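Local structure of CmeC (Campylobacter jejuni, 4MT4) at residues A12-D17 with S266-Q271; I65-A70 with A143-Y148; T162-V167 with Q251-K256; Y287-A292 with L346-K351. The protein forms a trimeric channel of the outer membrane factor family and probably serves as the outer-membrane exit duct of a tripartite efflux system. One frame throughout, in Å; residues are numbered along the deposited sequence.

How the contacts relate
Contacts 2 and 4 share an architecture: antiparallel helices, each pair joined in sequence by two strands, pack so that the axes of their short segments are 8.6 Å apart, and small residues let the backbones close in. Contact 2 is buried and adds a Met-aromatic approach; contact 4 is partly buried, and its side chains meet through aliphatic carbons. Helix 129-195 also serves contact 3, whose centre lies about 33 Å from that of contact 2, and which holds a loop by a tyrosine hydroxyl and aromatic packing. Contact 1 is a surface contact between two loops, bridged by water; contacts 2 and 3 are nested in the loop it closes. Contacts 1, 2 and 4 also touch neighbouring subunits, whereas contact 3 does not.

Contact 1: A12-D17 with S266-Q271; sequences ANYSID and STILLQ
Ile16 and Ser266, with CA atoms 6.8 Å apart, mark the nearest approach of two irregular chains that run roughly antiparallel, their end-to-end directions 146° apart, and that diverge to 8.3 Å between the CA atoms of Ala12 and Leu269. In the extended chain 12-17, Ala12, Tyr14 and Ile16 are directed at the turn formed by 266-271. Tyr14 carries most of the contact. With CG lodged between the backbone N and the carbonyl carbon (chi1 58°), its ring reaches across to the turn, where OH lies 3.3 Å from Ile268 CG2; the two side chains pass at a slant. The hydroxyl receives a hydrogen bond from a water whose oxygen is 2.8 Å from Tyr14 OH, in the plane of the ring at its edge. That water in turn accepts the backbone N-H of Leu269, with 3.1 Å between Leu269 N and the water oxygen, so a single water joins the two chains. Tyr14 OH is also hydrogen-bonded to the carbonyl oxygen of Ser265. Residues 12-17 belong to the long N-terminal chain of the mature lipoprotein, which leads from the lipid-associated Cys1 along the outside of the helical barrel. Phe366 of helix 339-405 meets the Tyr14 ring edge-to-face and also touches Ile268. Nearer the N-terminus, Ala12 CB sits 4.0 Å from Leu269 CD2 and about as far from the other methyl of that leucine. At the other end Ile16 CG2 grazes Ser266 CB at 4.4 Å. The backbone N and O of Ser15 are hydrogen-bonded to Asn241 and Tyr245, respectively, of the second subunit.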
loop_
_atom_site.group_PDB
_atom_site.type_symbol
_atom_site.label_atom_id
_atom_site.label_comp_id
_atom_site.label_asym_id
_atom_site.label_seq_id
_atom_site.Cartn_x
_atom_site.Cartn_y
_atom_site.Cartn_z
ATOM N N ALA B 12 21.966 -18.572 -9.088
ATOM C CA ALA B 12 21.251 -17.937 -10.183
ATOM C C ALA B 12 21.998 -18.199 -11.484
ATOM O O ALA B 12 23.093 -17.682 -11.695
ATOM C CB ALA B 12 21.099 -16.446 -9.935
ATOM N N ASN B 13 21.401 -19.014 -12.347
ATOM C CA ASN B 13 22.031 -19.395 -13.604
ATOM C C ASN B 13 21.425 -18.666 -14.796
ATOM O O ASN B 13 20.238 -18.805 -15.086
ATOM C CB ASN B 13 21.929 -20.907 -13.810
ATOM C CG ASN B 13 22.651 -21.691 -12.730
ATOM O OD1 ASN B 13 22.089 -22.607 -12.128
ATOM N ND2 ASN B 13 23.903 -21.328 -12.473
ATOM N N TYR B 14 22.252 -17.887 -15.481
ATOM C CA TYR B 14 21.805 -17.116 -16.635
ATOM C C TYR B 14 22.962 -16.860 -17.596
ATOM O O TYR B 14 24.128 -16.899 -17.202
ATOM C CB TYR B 14 21.181 -15.789 -16.188
ATOM C CG TYR B 14 22.107 -14.913 -15.371
ATOM C CD1 TYR B 14 22.189 -15.054 -13.989
ATOM C CD2 TYR B 14 22.893 -13.941 -15.978
ATOM C CE1 TYR B 14 23.031 -14.256 -13.239
ATOM C CE2 TYR B 14 23.739 -13.141 -15.235
ATOM C CZ TYR B 14 23.804 -13.302 -13.865
ATOM O OH TYR B 14 24.644 -12.506 -13.118
ATOM N N SER B 15 22.635 -16.608 -18.859
ATOM C CA SER B 15 23.647 -16.331 -19.869
ATOM C C SER B 15 23.813 -14.830 -20.067
ATOM O O SER B 15 22.848 -14.075 -19.965
ATOM C CB SER B 15 23.280 -17.000 -21.195
ATOM O OG SER B 15 23.056 -18.388 -21.021
ATOM N N ILE B 16 25.039 -14.400 -20.347
ATOM C CA ILE B 16 25.305 -12.989 -20.606
ATOM C C ILE B 16 25.256 -12.696 -22.104
ATOM O O ILE B 16 25.630 -13.534 -22.926
ATOM C CB ILE B 16 26.672 -12.548 -20.039
ATOM C CG1 ILE B 16 27.810 -13.334 -20.692
ATOM C CG2 ILE B 16 26.703 -12.711 -18.525
ATOM C CD1 ILE B 16 29.182 -12.934 -20.204
ATOM N N ASP B 17 24.789 -11.500 -22.451
ATOM C CA ASP B 17 24.644 -11.110 -23.850
ATOM C C ASP B 17 24.574 -9.593 -23.975
ATOM O O ASP B 17 23.573 -8.980 -23.609
ATOM C CB ASP B 17 23.397 -11.754 -24.460
ATOM C CG ASP B 17 23.128 -11.282 -25.875
ATOM O OD1 ASP B 17 24.099 -11.051 -26.625
ATOM O OD2 ASP B 17 21.941 -11.142 -26.237
ATOM N N SER B 266 27.510 -10.096 -14.957
ATOM C CA SER B 266 27.773 -11.436 -14.446
ATOM C C SER B 266 27.735 -11.449 -12.922
ATOM O O SER B 266 27.726 -12.511 -12.298
ATOM C CB SER B 266 29.124 -11.948 -14.945
ATOM O OG SER B 266 30.185 -11.154 -14.446
ATOM N N THR B 267 27.714 -10.257 -12.333
ATOM C CA THR B 267 27.657 -10.103 -10.885
ATOM C C THR B 267 26.477 -9.230 -10.468
ATOM O O THR B 267 26.592 -8.408 -9.562
ATOM C CB THR B 267 28.953 -9.478 -10.332
ATOM O OG1 THR B 267 29.181 -8.213 -10.964
ATOM C CG2 THR B 267 30.143 -10.388 -10.593
ATOM N N ILE B 268 25.342 -9.417 -11.133
ATOM C CA ILE B 268 24.161 -8.592 -10.897
ATOM C C ILE B 268 23.593 -8.802 -9.489
ATOM O O ILE B 268 22.955 -7.910 -8.924
ATOM C CB ILE B 268 23.065 -8.879 -11.951
ATOM C CG1 ILE B 268 21.921 -7.870 -11.838
ATOM C CG2 ILE B 268 22.551 -10.306 -11.826
ATOM C CD1 ILE B 268 22.354 -6.438 -12.038
ATOM N N LEU B 269 23.843 -9.977 -8.920
ATOM C CA LEU B 269 23.365 -10.293 -7.581
ATOM C C LEU B 269 24.095 -9.464 -6.533
ATOM O O LEU B 269 23.550 -9.168 -5.469
ATOM C CB LEU B 269 23.535 -11.784 -7.285
ATOM C CG LEU B 269 22.324 -12.694 -7.500
ATOM C CD1 LEU B 269 21.827 -12.629 -8.936
ATOM C CD2 LEU B 269 22.674 -14.121 -7.114
ATOM N N LEU B 270 25.332 -9.086 -6.844
ATOM C CA LEU B 270 26.154 -8.316 -5.921
ATOM C C LEU B 270 26.077 -6.818 -6.195
ATOM O O LEU B 270 26.728 -6.027 -5.515
ATOM C CB LEU B 270 27.612 -8.774 -5.999
ATOM C CG LEU B 270 27.893 -10.254 -5.735
ATOM C CD1 LEU B 270 29.367 -10.560 -5.957
ATOM C CD2 LEU B 270 27.464 -10.643 -4.330
ATOM N N GLN B 271 25.283 -6.429 -7.188
ATOM C CA GLN B 271 25.248 -5.033 -7.612
ATOM C C GLN B 271 23.901 -4.350 -7.387
ATOM O O GLN B 271 23.786 -3.136 -7.543
ATOM C CB GLN B 271 25.641 -4.932 -9.085
ATOM C CG GLN B 271 27.114 -5.207 -9.332
ATOM C CD GLN B 271 27.445 -5.329 -10.802
ATOM O OE1 GLN B 271 26.626 -5.785 -11.598
ATOM N NE2 GLN B 271 28.653 -4.919 -11.171
HETATM O O HOH W 1 24.804 -12.521 -10.370
#

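Contact 2: I65-A70 with A143-Y148; sequences IHMEQA and ASEYDY
Met67 and Ser144 bring their CA atoms to 4.9 Å where helices 58-79 and 129-195, connected in sequence through a pair of barrel strands, pack in the helical barrel of the outer membrane factor fold. The axes of the two segments are 8.6 Å apart and nearly antiparallel, at 172°. Close packing of small groups comes first. Ser144 is directed at the other helix, and its OG rests 3.5 Å from Ala70 CB, with the CA of Met67 also against it. This buried hydroxyl is satisfied within its own helix by the carbonyl oxygen of Phe141; its contacts with Met67 and Ala70 are with carbon and are van der Waals.

The sulfur makes the second kind of contact. With CG anti to the backbone N (chi1 177°) and the chain extended to SD, Met67 runs across the flank of Glu145, and SD comes to 3.8 Å from Glu145 CG. Ile460 of helix 456-463 packs on Met67, Glu145 and Tyr148. The carboxylate and the phenol both have polar partners beyond the pair: Glu145 OE2 is hydrogen-bonded to Ser457, and Tyr148 OH to Ser464. A bend at the last torsion of Met67 (chi3 55°) carries CE over one face of the Tyr148 ring, completing a Met-aromatic contact in which SD approaches obliquely, 5.3 Å from the ring centroid.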
loop_
_atom_site.group_PDB
_atom_site.type_symbol
_atom_site.label_atom_id
_atom_site.label_comp_id
_atom_site.label_asym_id
_atom_site.label_seq_id
_atom_site.Cartn_x
_atom_site.Cartn_y
_atom_site.Cartn_z
ATOM N N ILE B 65 17.028 6.425 9.430
ATOM C CA ILE B 65 16.573 6.186 10.795
ATOM C C ILE B 65 16.271 4.708 11.016
ATOM O O ILE B 65 16.605 4.147 12.061
ATOM C CB ILE B 65 15.323 7.028 11.118
ATOM C CG1 ILE B 65 15.656 8.520 11.040
ATOM C CG2 ILE B 65 14.777 6.684 12.495
ATOM C CD1 ILE B 65 14.448 9.418 11.147
ATOM N N HIS B 66 15.645 4.084 10.021
ATOM C CA HIS B 66 15.352 2.654 10.068
ATOM C C HIS B 66 16.631 1.844 10.251
ATOM O O HIS B 66 16.636 0.815 10.924
ATOM C CB HIS B 66 14.626 2.210 8.797
ATOM C CG HIS B 66 13.228 2.736 8.682
ATOM N ND1 HIS B 66 12.469 3.076 9.782
ATOM C CD2 HIS B 66 12.454 2.983 7.599
ATOM C CE1 HIS B 66 11.286 3.509 9.380
ATOM N NE2 HIS B 66 11.252 3.462 8.061
ATOM N N MET B 67 17.715 2.322 9.649
ATOM C CA MET B 67 19.022 1.690 9.780
ATOM C C MET B 67 19.567 1.850 11.197
ATOM O O MET B 67 20.130 0.913 11.765
ATOM C CB MET B 67 19.999 2.281 8.761
ATOM C CG MET B 67 21.415 1.736 8.847
ATOM S SD MET B 67 22.477 2.432 7.571
ATOM C CE MET B 67 22.273 4.183 7.866
ATOM N N GLU B 68 19.393 3.042 11.760
ATOM C CA GLU B 68 19.838 3.327 13.119
ATOM C C GLU B 68 19.024 2.537 14.138
ATOM O O GLU B 68 19.541 2.122 15.176
ATOM C CB GLU B 68 19.742 4.824 13.414
ATOM C CG GLU B 68 20.722 5.678 12.624
ATOM C CD GLU B 68 20.581 7.156 12.927
ATOM O OE1 GLU B 68 19.465 7.695 12.766
ATOM O OE2 GLU B 68 21.586 7.780 13.328
ATOM N N GLN B 69 17.746 2.335 13.835
ATOM C CA GLN B 69 16.869 1.540 14.687
ATOM C C GLN B 69 17.315 0.083 14.715
ATOM O O GLN B 69 17.287 -0.566 15.761
ATOM C CB GLN B 69 15.420 1.639 14.208
ATOM C CG GLN B 69 14.779 2.998 14.438
ATOM C CD GLN B 69 13.471 3.166 13.690
ATOM O OE1 GLN B 69 13.247 2.535 12.657
ATOM N NE2 GLN B 69 12.598 4.020 14.212
ATOM N N ALA B 70 17.734 -0.420 13.557
ATOM C CA ALA B 70 18.219 -1.791 13.443
ATOM C C ALA B 70 19.525 -1.963 14.207
ATOM O O ALA B 70 19.787 -3.019 14.779
ATOM C CB ALA B 70 18.402 -2.172 11.980
ATOM N N ALA B 143 20.513 -5.782 6.402
ATOM C CA ALA B 143 19.393 -5.622 5.489
ATOM C C ALA B 143 18.924 -4.173 5.467
ATOM O O ALA B 143 18.515 -3.659 4.425
ATOM C CB ALA B 143 18.252 -6.545 5.878
ATOM N N SER B 144 18.994 -3.515 6.620
ATOM C CA SER B 144 18.598 -2.115 6.729
ATOM C C SER B 144 19.591 -1.212 6.002
ATOM O O SER B 144 19.225 -0.147 5.508
ATOM C CB SER B 144 18.482 -1.696 8.198
ATOM O OG SER B 144 19.748 -1.705 8.835
ATOM N N GLU B 145 20.847 -1.645 5.943
ATOM C CA GLU B 145 21.876 -0.903 5.223
ATOM C C GLU B 145 21.638 -0.983 3.719
ATOM O O GLU B 145 21.750 0.015 3.005
ATOM C CB GLU B 145 23.268 -1.432 5.566
ATOM C CG GLU B 145 23.767 -1.038 6.945
ATOM C CD GLU B 145 25.189 -1.498 7.199
ATOM O OE1 GLU B 145 25.488 -2.684 6.946
ATOM O OE2 GLU B 145 26.009 -0.670 7.646
ATOM N N TYR B 146 21.306 -2.181 3.247
ATOM C CA TYR B 146 21.000 -2.394 1.838
ATOM C C TYR B 146 19.692 -1.711 1.458
ATOM O O TYR B 146 19.527 -1.254 0.327
ATOM C CB TYR B 146 20.928 -3.889 1.528
ATOM C CG TYR B 146 22.252 -4.609 1.656
ATOM C CD1 TYR B 146 23.442 -3.983 1.309
ATOM C CD2 TYR B 146 22.313 -5.915 2.128
ATOM C CE1 TYR B 146 24.653 -4.637 1.423
ATOM C CE2 TYR B 146 23.519 -6.577 2.246
ATOM C CZ TYR B 146 24.687 -5.932 1.893
ATOM O OH TYR B 146 25.892 -6.586 2.010
ATOM N N ASP B 147 18.765 -1.649 2.411
ATOM C CA ASP B 147 17.504 -0.944 2.209
ATOM C C ASP B 147 17.738 0.557 2.083
ATOM O O ASP B 147 17.017 1.247 1.365
ATOM C CB ASP B 147 16.529 -1.225 3.356
ATOM C CG ASP B 147 15.837 -2.566 3.220
ATOM O OD1 ASP B 147 15.815 -3.117 2.100
ATOM O OD2 ASP B 147 15.306 -3.070 4.233
ATOM N N TYR B 148 18.751 1.058 2.782
ATOM C CA TYR B 148 19.107 2.470 2.698
ATOM C C TYR B 148 19.725 2.791 1.344
ATOM O O TYR B 148 19.441 3.830 0.749
ATOM C CB TYR B 148 20.072 2.861 3.817
ATOM C CG TYR B 148 20.611 4.271 3.688
ATOM C CD1 TYR B 148 19.826 5.367 4.023
ATOM C CD2 TYR B 148 21.903 4.505 3.233
ATOM C CE1 TYR B 148 20.313 6.658 3.908
ATOM C CE2 TYR B 148 22.398 5.790 3.115
ATOM C CZ TYR B 148 21.599 6.863 3.453
ATOM O OH TYR B 148 22.088 8.146 3.338
#

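Contact 3: T162-V167 with Q251-K256; sequences TYFNLV and QVFNLK
Tyr163 OH has two polar partners: it accepts the backbone N-H of Gln251, with 3.0 Å between Gln251 N and Tyr163 OH, and it is hydrogen-bonded to the carboxylate of Asp43, just before helix 44-56. The bond from Gln251 is noticeably bent, its N-H...O angle being 142°. The aromatic ring stands out from helix 129-195 because CG lies opposite the backbone N (chi1 169°), which carries the hydroxyl up to the start of the 251-256 chain. On one face of the ring Val167 CG2, a turn further along, lies 3.7 Å above the plane and displaced toward the rim. The other methyl of that valine, CG1, turns to the loop and rests 4.0 Å from Gln251 O.

The chain 251-256 belongs to the long connection between helices 240-245 and 273-293, which passes along the outside of the helical barrel at a level consistent with the equatorial region of outer membrane factors. Here it is laid over the long helix 129-195 and held beside the residues that precede helix 44-56: Gln251 NE2 is hydrogen-bonded to Asp42 O, and Lys256 NZ forms a salt bridge with the carboxylate of Asp42. Phe253 is directed at the helix, and its CD1 comes 4.2 Å from Phe164 CZ. The two rings meet obliquely, with centroids 5.8 Å apart and planes at 75°. Phe164 also has an edge-to-face partner in Phe41, and Ala436 and Asn437 of helix 411-445 pack against it.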
loop_
_atom_site.group_PDB
_atom_site.type_symbol
_atom_site.label_atom_id
_atom_site.label_comp_id
_atom_site.label_asym_id
_atom_site.label_seq_id
_atom_site.Cartn_x
_atom_site.Cartn_y
_atom_site.Cartn_z
ATOM N N THR B 162 12.155 13.179 -12.479
ATOM C CA THR B 162 11.176 14.238 -12.247
ATOM C C THR B 162 11.684 15.545 -12.848
ATOM O O THR B 162 10.915 16.324 -13.415
ATOM C CB THR B 162 10.886 14.433 -10.746
ATOM O OG1 THR B 162 10.302 13.239 -10.215
ATOM C CG2 THR B 162 9.932 15.598 -10.520
ATOM N N TYR B 163 12.989 15.769 -12.724
ATOM C CA TYR B 163 13.631 16.938 -13.315
ATOM C C TYR B 163 13.439 16.958 -14.827
ATOM O O TYR B 163 13.061 17.978 -15.400
ATOM C CB TYR B 163 15.125 16.959 -12.977
ATOM C CG TYR B 163 15.930 17.976 -13.761
ATOM C CD1 TYR B 163 15.980 19.306 -13.364
ATOM C CD2 TYR B 163 16.646 17.604 -14.892
ATOM C CE1 TYR B 163 16.716 20.239 -14.073
ATOM C CE2 TYR B 163 17.385 18.529 -15.610
ATOM C CZ TYR B 163 17.416 19.844 -15.196
ATOM O OH TYR B 163 18.149 20.769 -15.902
ATOM N N PHE B 164 13.698 15.819 -15.460
ATOM C CA PHE B 164 13.596 15.693 -16.908
ATOM C C PHE B 164 12.152 15.801 -17.390
ATOM O O PHE B 164 11.889 16.331 -18.470
ATOM C CB PHE B 164 14.208 14.370 -17.369
ATOM C CG PHE B 164 15.703 14.416 -17.515
ATOM C CD1 PHE B 164 16.324 15.542 -18.028
ATOM C CD2 PHE B 164 16.488 13.341 -17.130
ATOM C CE1 PHE B 164 17.698 15.595 -18.164
ATOM C CE2 PHE B 164 17.865 13.386 -17.262
ATOM C CZ PHE B 164 18.471 14.516 -17.779
ATOM N N ASN B 165 11.218 15.294 -16.590
ATOM C CA ASN B 165 9.799 15.447 -16.888
ATOM C C ASN B 165 9.374 16.905 -16.762
ATOM O O ASN B 165 8.466 17.362 -17.460
ATOM C CB ASN B 165 8.951 14.573 -15.965
ATOM C CG ASN B 165 9.006 13.104 -16.334
ATOM O OD1 ASN B 165 9.305 12.749 -17.475
ATOM N ND2 ASN B 165 8.712 12.240 -15.369
ATOM N N LEU B 166 10.039 17.630 -15.868
ATOM C CA LEU B 166 9.775 19.051 -15.685
ATOM C C LEU B 166 10.298 19.858 -16.869
ATOM O O LEU B 166 9.609 20.743 -17.379
ATOM C CB LEU B 166 10.407 19.554 -14.389
ATOM C CG LEU B 166 10.301 21.062 -14.156
ATOM C CD1 LEU B 166 8.842 21.494 -14.079
ATOM C CD2 LEU B 166 11.056 21.476 -12.903
ATOM N N VAL B 167 11.519 19.549 -17.298
ATOM C CA VAL B 167 12.119 20.209 -18.455
ATOM C C VAL B 167 11.300 19.915 -19.706
ATOM O O VAL B 167 11.120 20.777 -20.565
ATOM C CB VAL B 167 13.579 19.762 -18.678
ATOM C CG1 VAL B 167 14.184 20.497 -19.858
ATOM C CG2 VAL B 167 14.405 20.001 -17.425
ATOM N N GLN B 251 18.165 23.046 -17.829
ATOM C CA GLN B 251 18.989 22.993 -19.029
ATOM C C GLN B 251 18.464 21.924 -19.982
ATOM O O GLN B 251 18.183 20.800 -19.566
ATOM C CB GLN B 251 20.446 22.710 -18.664
ATOM C CG GLN B 251 21.317 22.280 -19.832
ATOM C CD GLN B 251 22.719 21.896 -19.400
ATOM O OE1 GLN B 251 23.380 22.635 -18.674
ATOM N NE2 GLN B 251 23.173 20.727 -19.839
ATOM N N VAL B 252 18.331 22.286 -21.256
ATOM C CA VAL B 252 17.839 21.370 -22.282
ATOM C C VAL B 252 18.755 20.159 -22.451
ATOM O O VAL B 252 19.979 20.293 -22.489
ATOM C CB VAL B 252 17.683 22.095 -23.644
ATOM C CG1 VAL B 252 17.724 21.109 -24.810
ATOM C CG2 VAL B 252 16.396 22.904 -23.668
ATOM N N PHE B 253 18.151 18.978 -22.538
ATOM C CA PHE B 253 18.899 17.745 -22.746
ATOM C C PHE B 253 19.351 17.609 -24.195
ATOM O O PHE B 253 18.535 17.646 -25.116
ATOM C CB PHE B 253 18.056 16.531 -22.346
ATOM C CG PHE B 253 18.700 15.211 -22.668
ATOM C CD1 PHE B 253 19.672 14.682 -21.837
ATOM C CD2 PHE B 253 18.329 14.494 -23.797
ATOM C CE1 PHE B 253 20.267 13.467 -22.125
ATOM C CE2 PHE B 253 18.922 13.279 -24.090
ATOM C CZ PHE B 253 19.891 12.766 -23.253
ATOM N N ASN B 254 20.655 17.450 -24.386
ATOM C CA ASN B 254 21.211 17.214 -25.713
ATOM C C ASN B 254 21.747 15.795 -25.853
ATOM O O ASN B 254 22.414 15.279 -24.955
ATOM C CB ASN B 254 22.313 18.229 -26.020
ATOM C CG ASN B 254 21.799 19.431 -26.791
ATOM O OD1 ASN B 254 20.597 19.567 -27.022
ATOM N ND2 ASN B 254 22.709 20.310 -27.192
ATOM N N LEU B 255 21.449 15.171 -26.988
ATOM C CA LEU B 255 21.778 13.768 -27.209
ATOM C C LEU B 255 23.286 13.529 -27.225
ATOM O O LEU B 255 23.999 14.018 -28.103
ATOM C CB LEU B 255 21.150 13.277 -28.520
ATOM C CG LEU B 255 21.161 11.775 -28.836
ATOM C CD1 LEU B 255 22.425 11.350 -29.578
ATOM C CD2 LEU B 255 20.957 10.947 -27.575
ATOM N N LYS B 256 23.757 12.777 -26.237
ATOM C CA LYS B 256 25.130 12.296 -26.210
ATOM C C LYS B 256 25.116 10.789 -26.001
ATOM O O LYS B 256 24.049 10.184 -25.907
ATOM C CB LYS B 256 25.936 12.987 -25.105
ATOM C CG LYS B 256 25.335 12.842 -23.715
ATOM C CD LYS B 256 26.220 13.470 -22.647
ATOM C CE LYS B 256 27.531 12.714 -22.497
ATOM N NZ LYS B 256 28.358 13.250 -21.381
#

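Contact 4: Y287-A292 with L346-K351; sequences YLVGVA and LAKLNK
Val289 stands across Lys348 at about a right angle, its CG1 3.9 Å from Lys348 CG, where helices 273-293 and 339-405 pack antiparallel in the helical barrel. The chain between these helices makes two strands of the beta barrel and returns. The short segments are almost exactly antiparallel, at 179°, with axes 8.6 Å apart. The two valine branches divide the work. CG1 lies opposite the backbone N (chi1 171°) and faces the root of Lys348, whereas CG2 bears on the helix backbone, 3.5 Å from Ala347 O, and reaches Lys351 CB at 4.1 Å. Lys351 then extends straight past the valine to the neighbouring turn of helix 273-293, where its NZ is hydrogen-bonded to Asn286 OD1. Pro5 of the N-terminal chain touches both Val289 and Lys351. Lys348 instead bends at chi3 and leads its ammonium end away from the valine. Ala347, directed at the opposite helix, has no bulk to hold the backbones apart, and the CA atoms of Val289 and Ala347 come to 5.2 Å. The Ala347 methyl meets that of Ala292 head-on, CB to CB at 3.7 Å, and lies 4.1 Å from the carbonyl oxygen of Leu288.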
loop_
_atom_site.group_PDB
_atom_site.type_symbol
_atom_site.label_atom_id
_atom_site.label_comp_id
_atom_site.label_asym_id
_atom_site.label_seq_id
_atom_site.Cartn_x
_atom_site.Cartn_y
_atom_site.Cartn_z
ATOM N N TYR B 287 18.268 -17.844 10.969
ATOM C CA TYR B 287 18.822 -17.830 12.318
ATOM C C TYR B 287 17.722 -17.989 13.364
ATOM O O TYR B 287 17.930 -18.592 14.416
ATOM C CB TYR B 287 19.599 -16.534 12.565
ATOM C CG TYR B 287 20.999 -16.535 11.990
ATOM C CD1 TYR B 287 21.860 -17.606 12.206
ATOM C CD2 TYR B 287 21.460 -15.468 11.225
ATOM C CE1 TYR B 287 23.141 -17.611 11.682
ATOM C CE2 TYR B 287 22.736 -15.465 10.696
ATOM C CZ TYR B 287 23.573 -16.536 10.927
ATOM O OH TYR B 287 24.842 -16.526 10.397
ATOM N N LEU B 288 16.549 -17.442 13.061
ATOM C CA LEU B 288 15.416 -17.497 13.978
ATOM C C LEU B 288 14.815 -18.895 14.046
ATOM O O LEU B 288 14.103 -19.226 14.994
ATOM C CB LEU B 288 14.347 -16.485 13.567
ATOM C CG LEU B 288 14.738 -15.019 13.761
ATOM C CD1 LEU B 288 13.610 -14.096 13.330
ATOM C CD2 LEU B 288 15.130 -14.763 15.211
ATOM N N VAL B 289 15.095 -19.707 13.032
ATOM C CA VAL B 289 14.699 -21.107 13.056
ATOM C C VAL B 289 15.472 -21.822 14.158
ATOM O O VAL B 289 14.909 -22.615 14.917
ATOM C CB VAL B 289 14.950 -21.800 11.702
ATOM C CG1 VAL B 289 14.730 -23.302 11.819
ATOM C CG2 VAL B 289 14.051 -21.206 10.626
ATOM N N GLY B 290 16.764 -21.521 14.249
ATOM C CA GLY B 290 17.611 -22.083 15.284
ATOM C C GLY B 290 17.154 -21.685 16.675
ATOM O O GLY B 290 17.128 -22.515 17.583
ATOM N N VAL B 291 16.795 -20.415 16.836
ATOM C CA VAL B 291 16.292 -19.898 18.105
ATOM C C VAL B 291 15.049 -20.659 18.557
ATOM O O VAL B 291 14.905 -21.000 19.733
ATOM C CB VAL B 291 15.954 -18.395 18.005
ATOM C CG1 VAL B 291 15.296 -17.900 19.289
ATOM C CG2 VAL B 291 17.203 -17.588 17.692
ATOM N N ALA B 292 14.159 -20.929 17.608
ATOM C CA ALA B 292 12.909 -21.619 17.897
ATOM C C ALA B 292 13.147 -23.071 18.296
ATOM O O ALA B 292 12.408 -23.627 19.108
ATOM C CB ALA B 292 11.981 -21.549 16.694
ATOM N N LEU B 346 6.301 -22.838 12.489
ATOM C CA LEU B 346 5.988 -21.445 12.193
ATOM C C LEU B 346 7.245 -20.664 11.816
ATOM O O LEU B 346 7.219 -19.833 10.909
ATOM C CB LEU B 346 5.294 -20.789 13.390
ATOM C CG LEU B 346 4.695 -19.397 13.175
ATOM C CD1 LEU B 346 3.738 -19.413 11.995
ATOM C CD2 LEU B 346 3.991 -18.910 14.435
ATOM N N ALA B 347 8.344 -20.942 12.513
ATOM C CA ALA B 347 9.617 -20.282 12.244
ATOM C C ALA B 347 10.193 -20.720 10.903
ATOM O O ALA B 347 10.820 -19.931 10.194
ATOM C CB ALA B 347 10.606 -20.567 13.365
ATOM N N LYS B 348 9.978 -21.985 10.561
ATOM C CA LYS B 348 10.453 -22.523 9.293
ATOM C C LYS B 348 9.636 -21.978 8.128
ATOM O O LYS B 348 10.146 -21.824 7.019
ATOM C CB LYS B 348 10.406 -24.056 9.314
ATOM C CG LYS B 348 11.436 -24.684 10.247
ATOM C CD LYS B 348 11.057 -26.098 10.672
ATOM C CE LYS B 348 11.427 -27.133 9.624
ATOM N NZ LYS B 348 11.250 -28.519 10.148
ATOM N N LEU B 349 8.365 -21.687 8.388
ATOM C CA LEU B 349 7.488 -21.112 7.376
ATOM C C LEU B 349 7.816 -19.638 7.145
ATOM O O LEU B 349 7.666 -19.127 6.036
ATOM C CB LEU B 349 6.024 -21.276 7.782
ATOM C CG LEU B 349 5.497 -22.714 7.769
ATOM C CD1 LEU B 349 4.162 -22.815 8.489
ATOM C CD2 LEU B 349 5.378 -23.225 6.341
ATOM N N ASN B 350 8.265 -18.961 8.199
ATOM C CA ASN B 350 8.710 -17.577 8.084
ATOM C C ASN B 350 9.953 -17.491 7.212
ATOM O O ASN B 350 10.126 -16.545 6.446
ATOM C CB ASN B 350 8.996 -16.976 9.461
ATOM C CG ASN B 350 7.756 -16.877 10.326
ATOM O OD1 ASN B 350 6.634 -17.028 9.844
ATOM N ND2 ASN B 350 7.952 -16.612 11.612
ATOM N N LYS B 351 10.815 -18.493 7.336
ATOM C CA LYS B 351 12.000 -18.594 6.499
ATOM C C LYS B 351 11.615 -18.851 5.047
ATOM O O LYS B 351 12.190 -18.262 4.130
ATOM C CB LYS B 351 12.923 -19.704 7.002
ATOM C CG LYS B 351 14.126 -19.943 6.110
ATOM C CD LYS B 351 14.846 -21.226 6.478
ATOM C CE LYS B 351 15.935 -21.539 5.466
ATOM N NZ LYS B 351 16.641 -22.812 5.776
#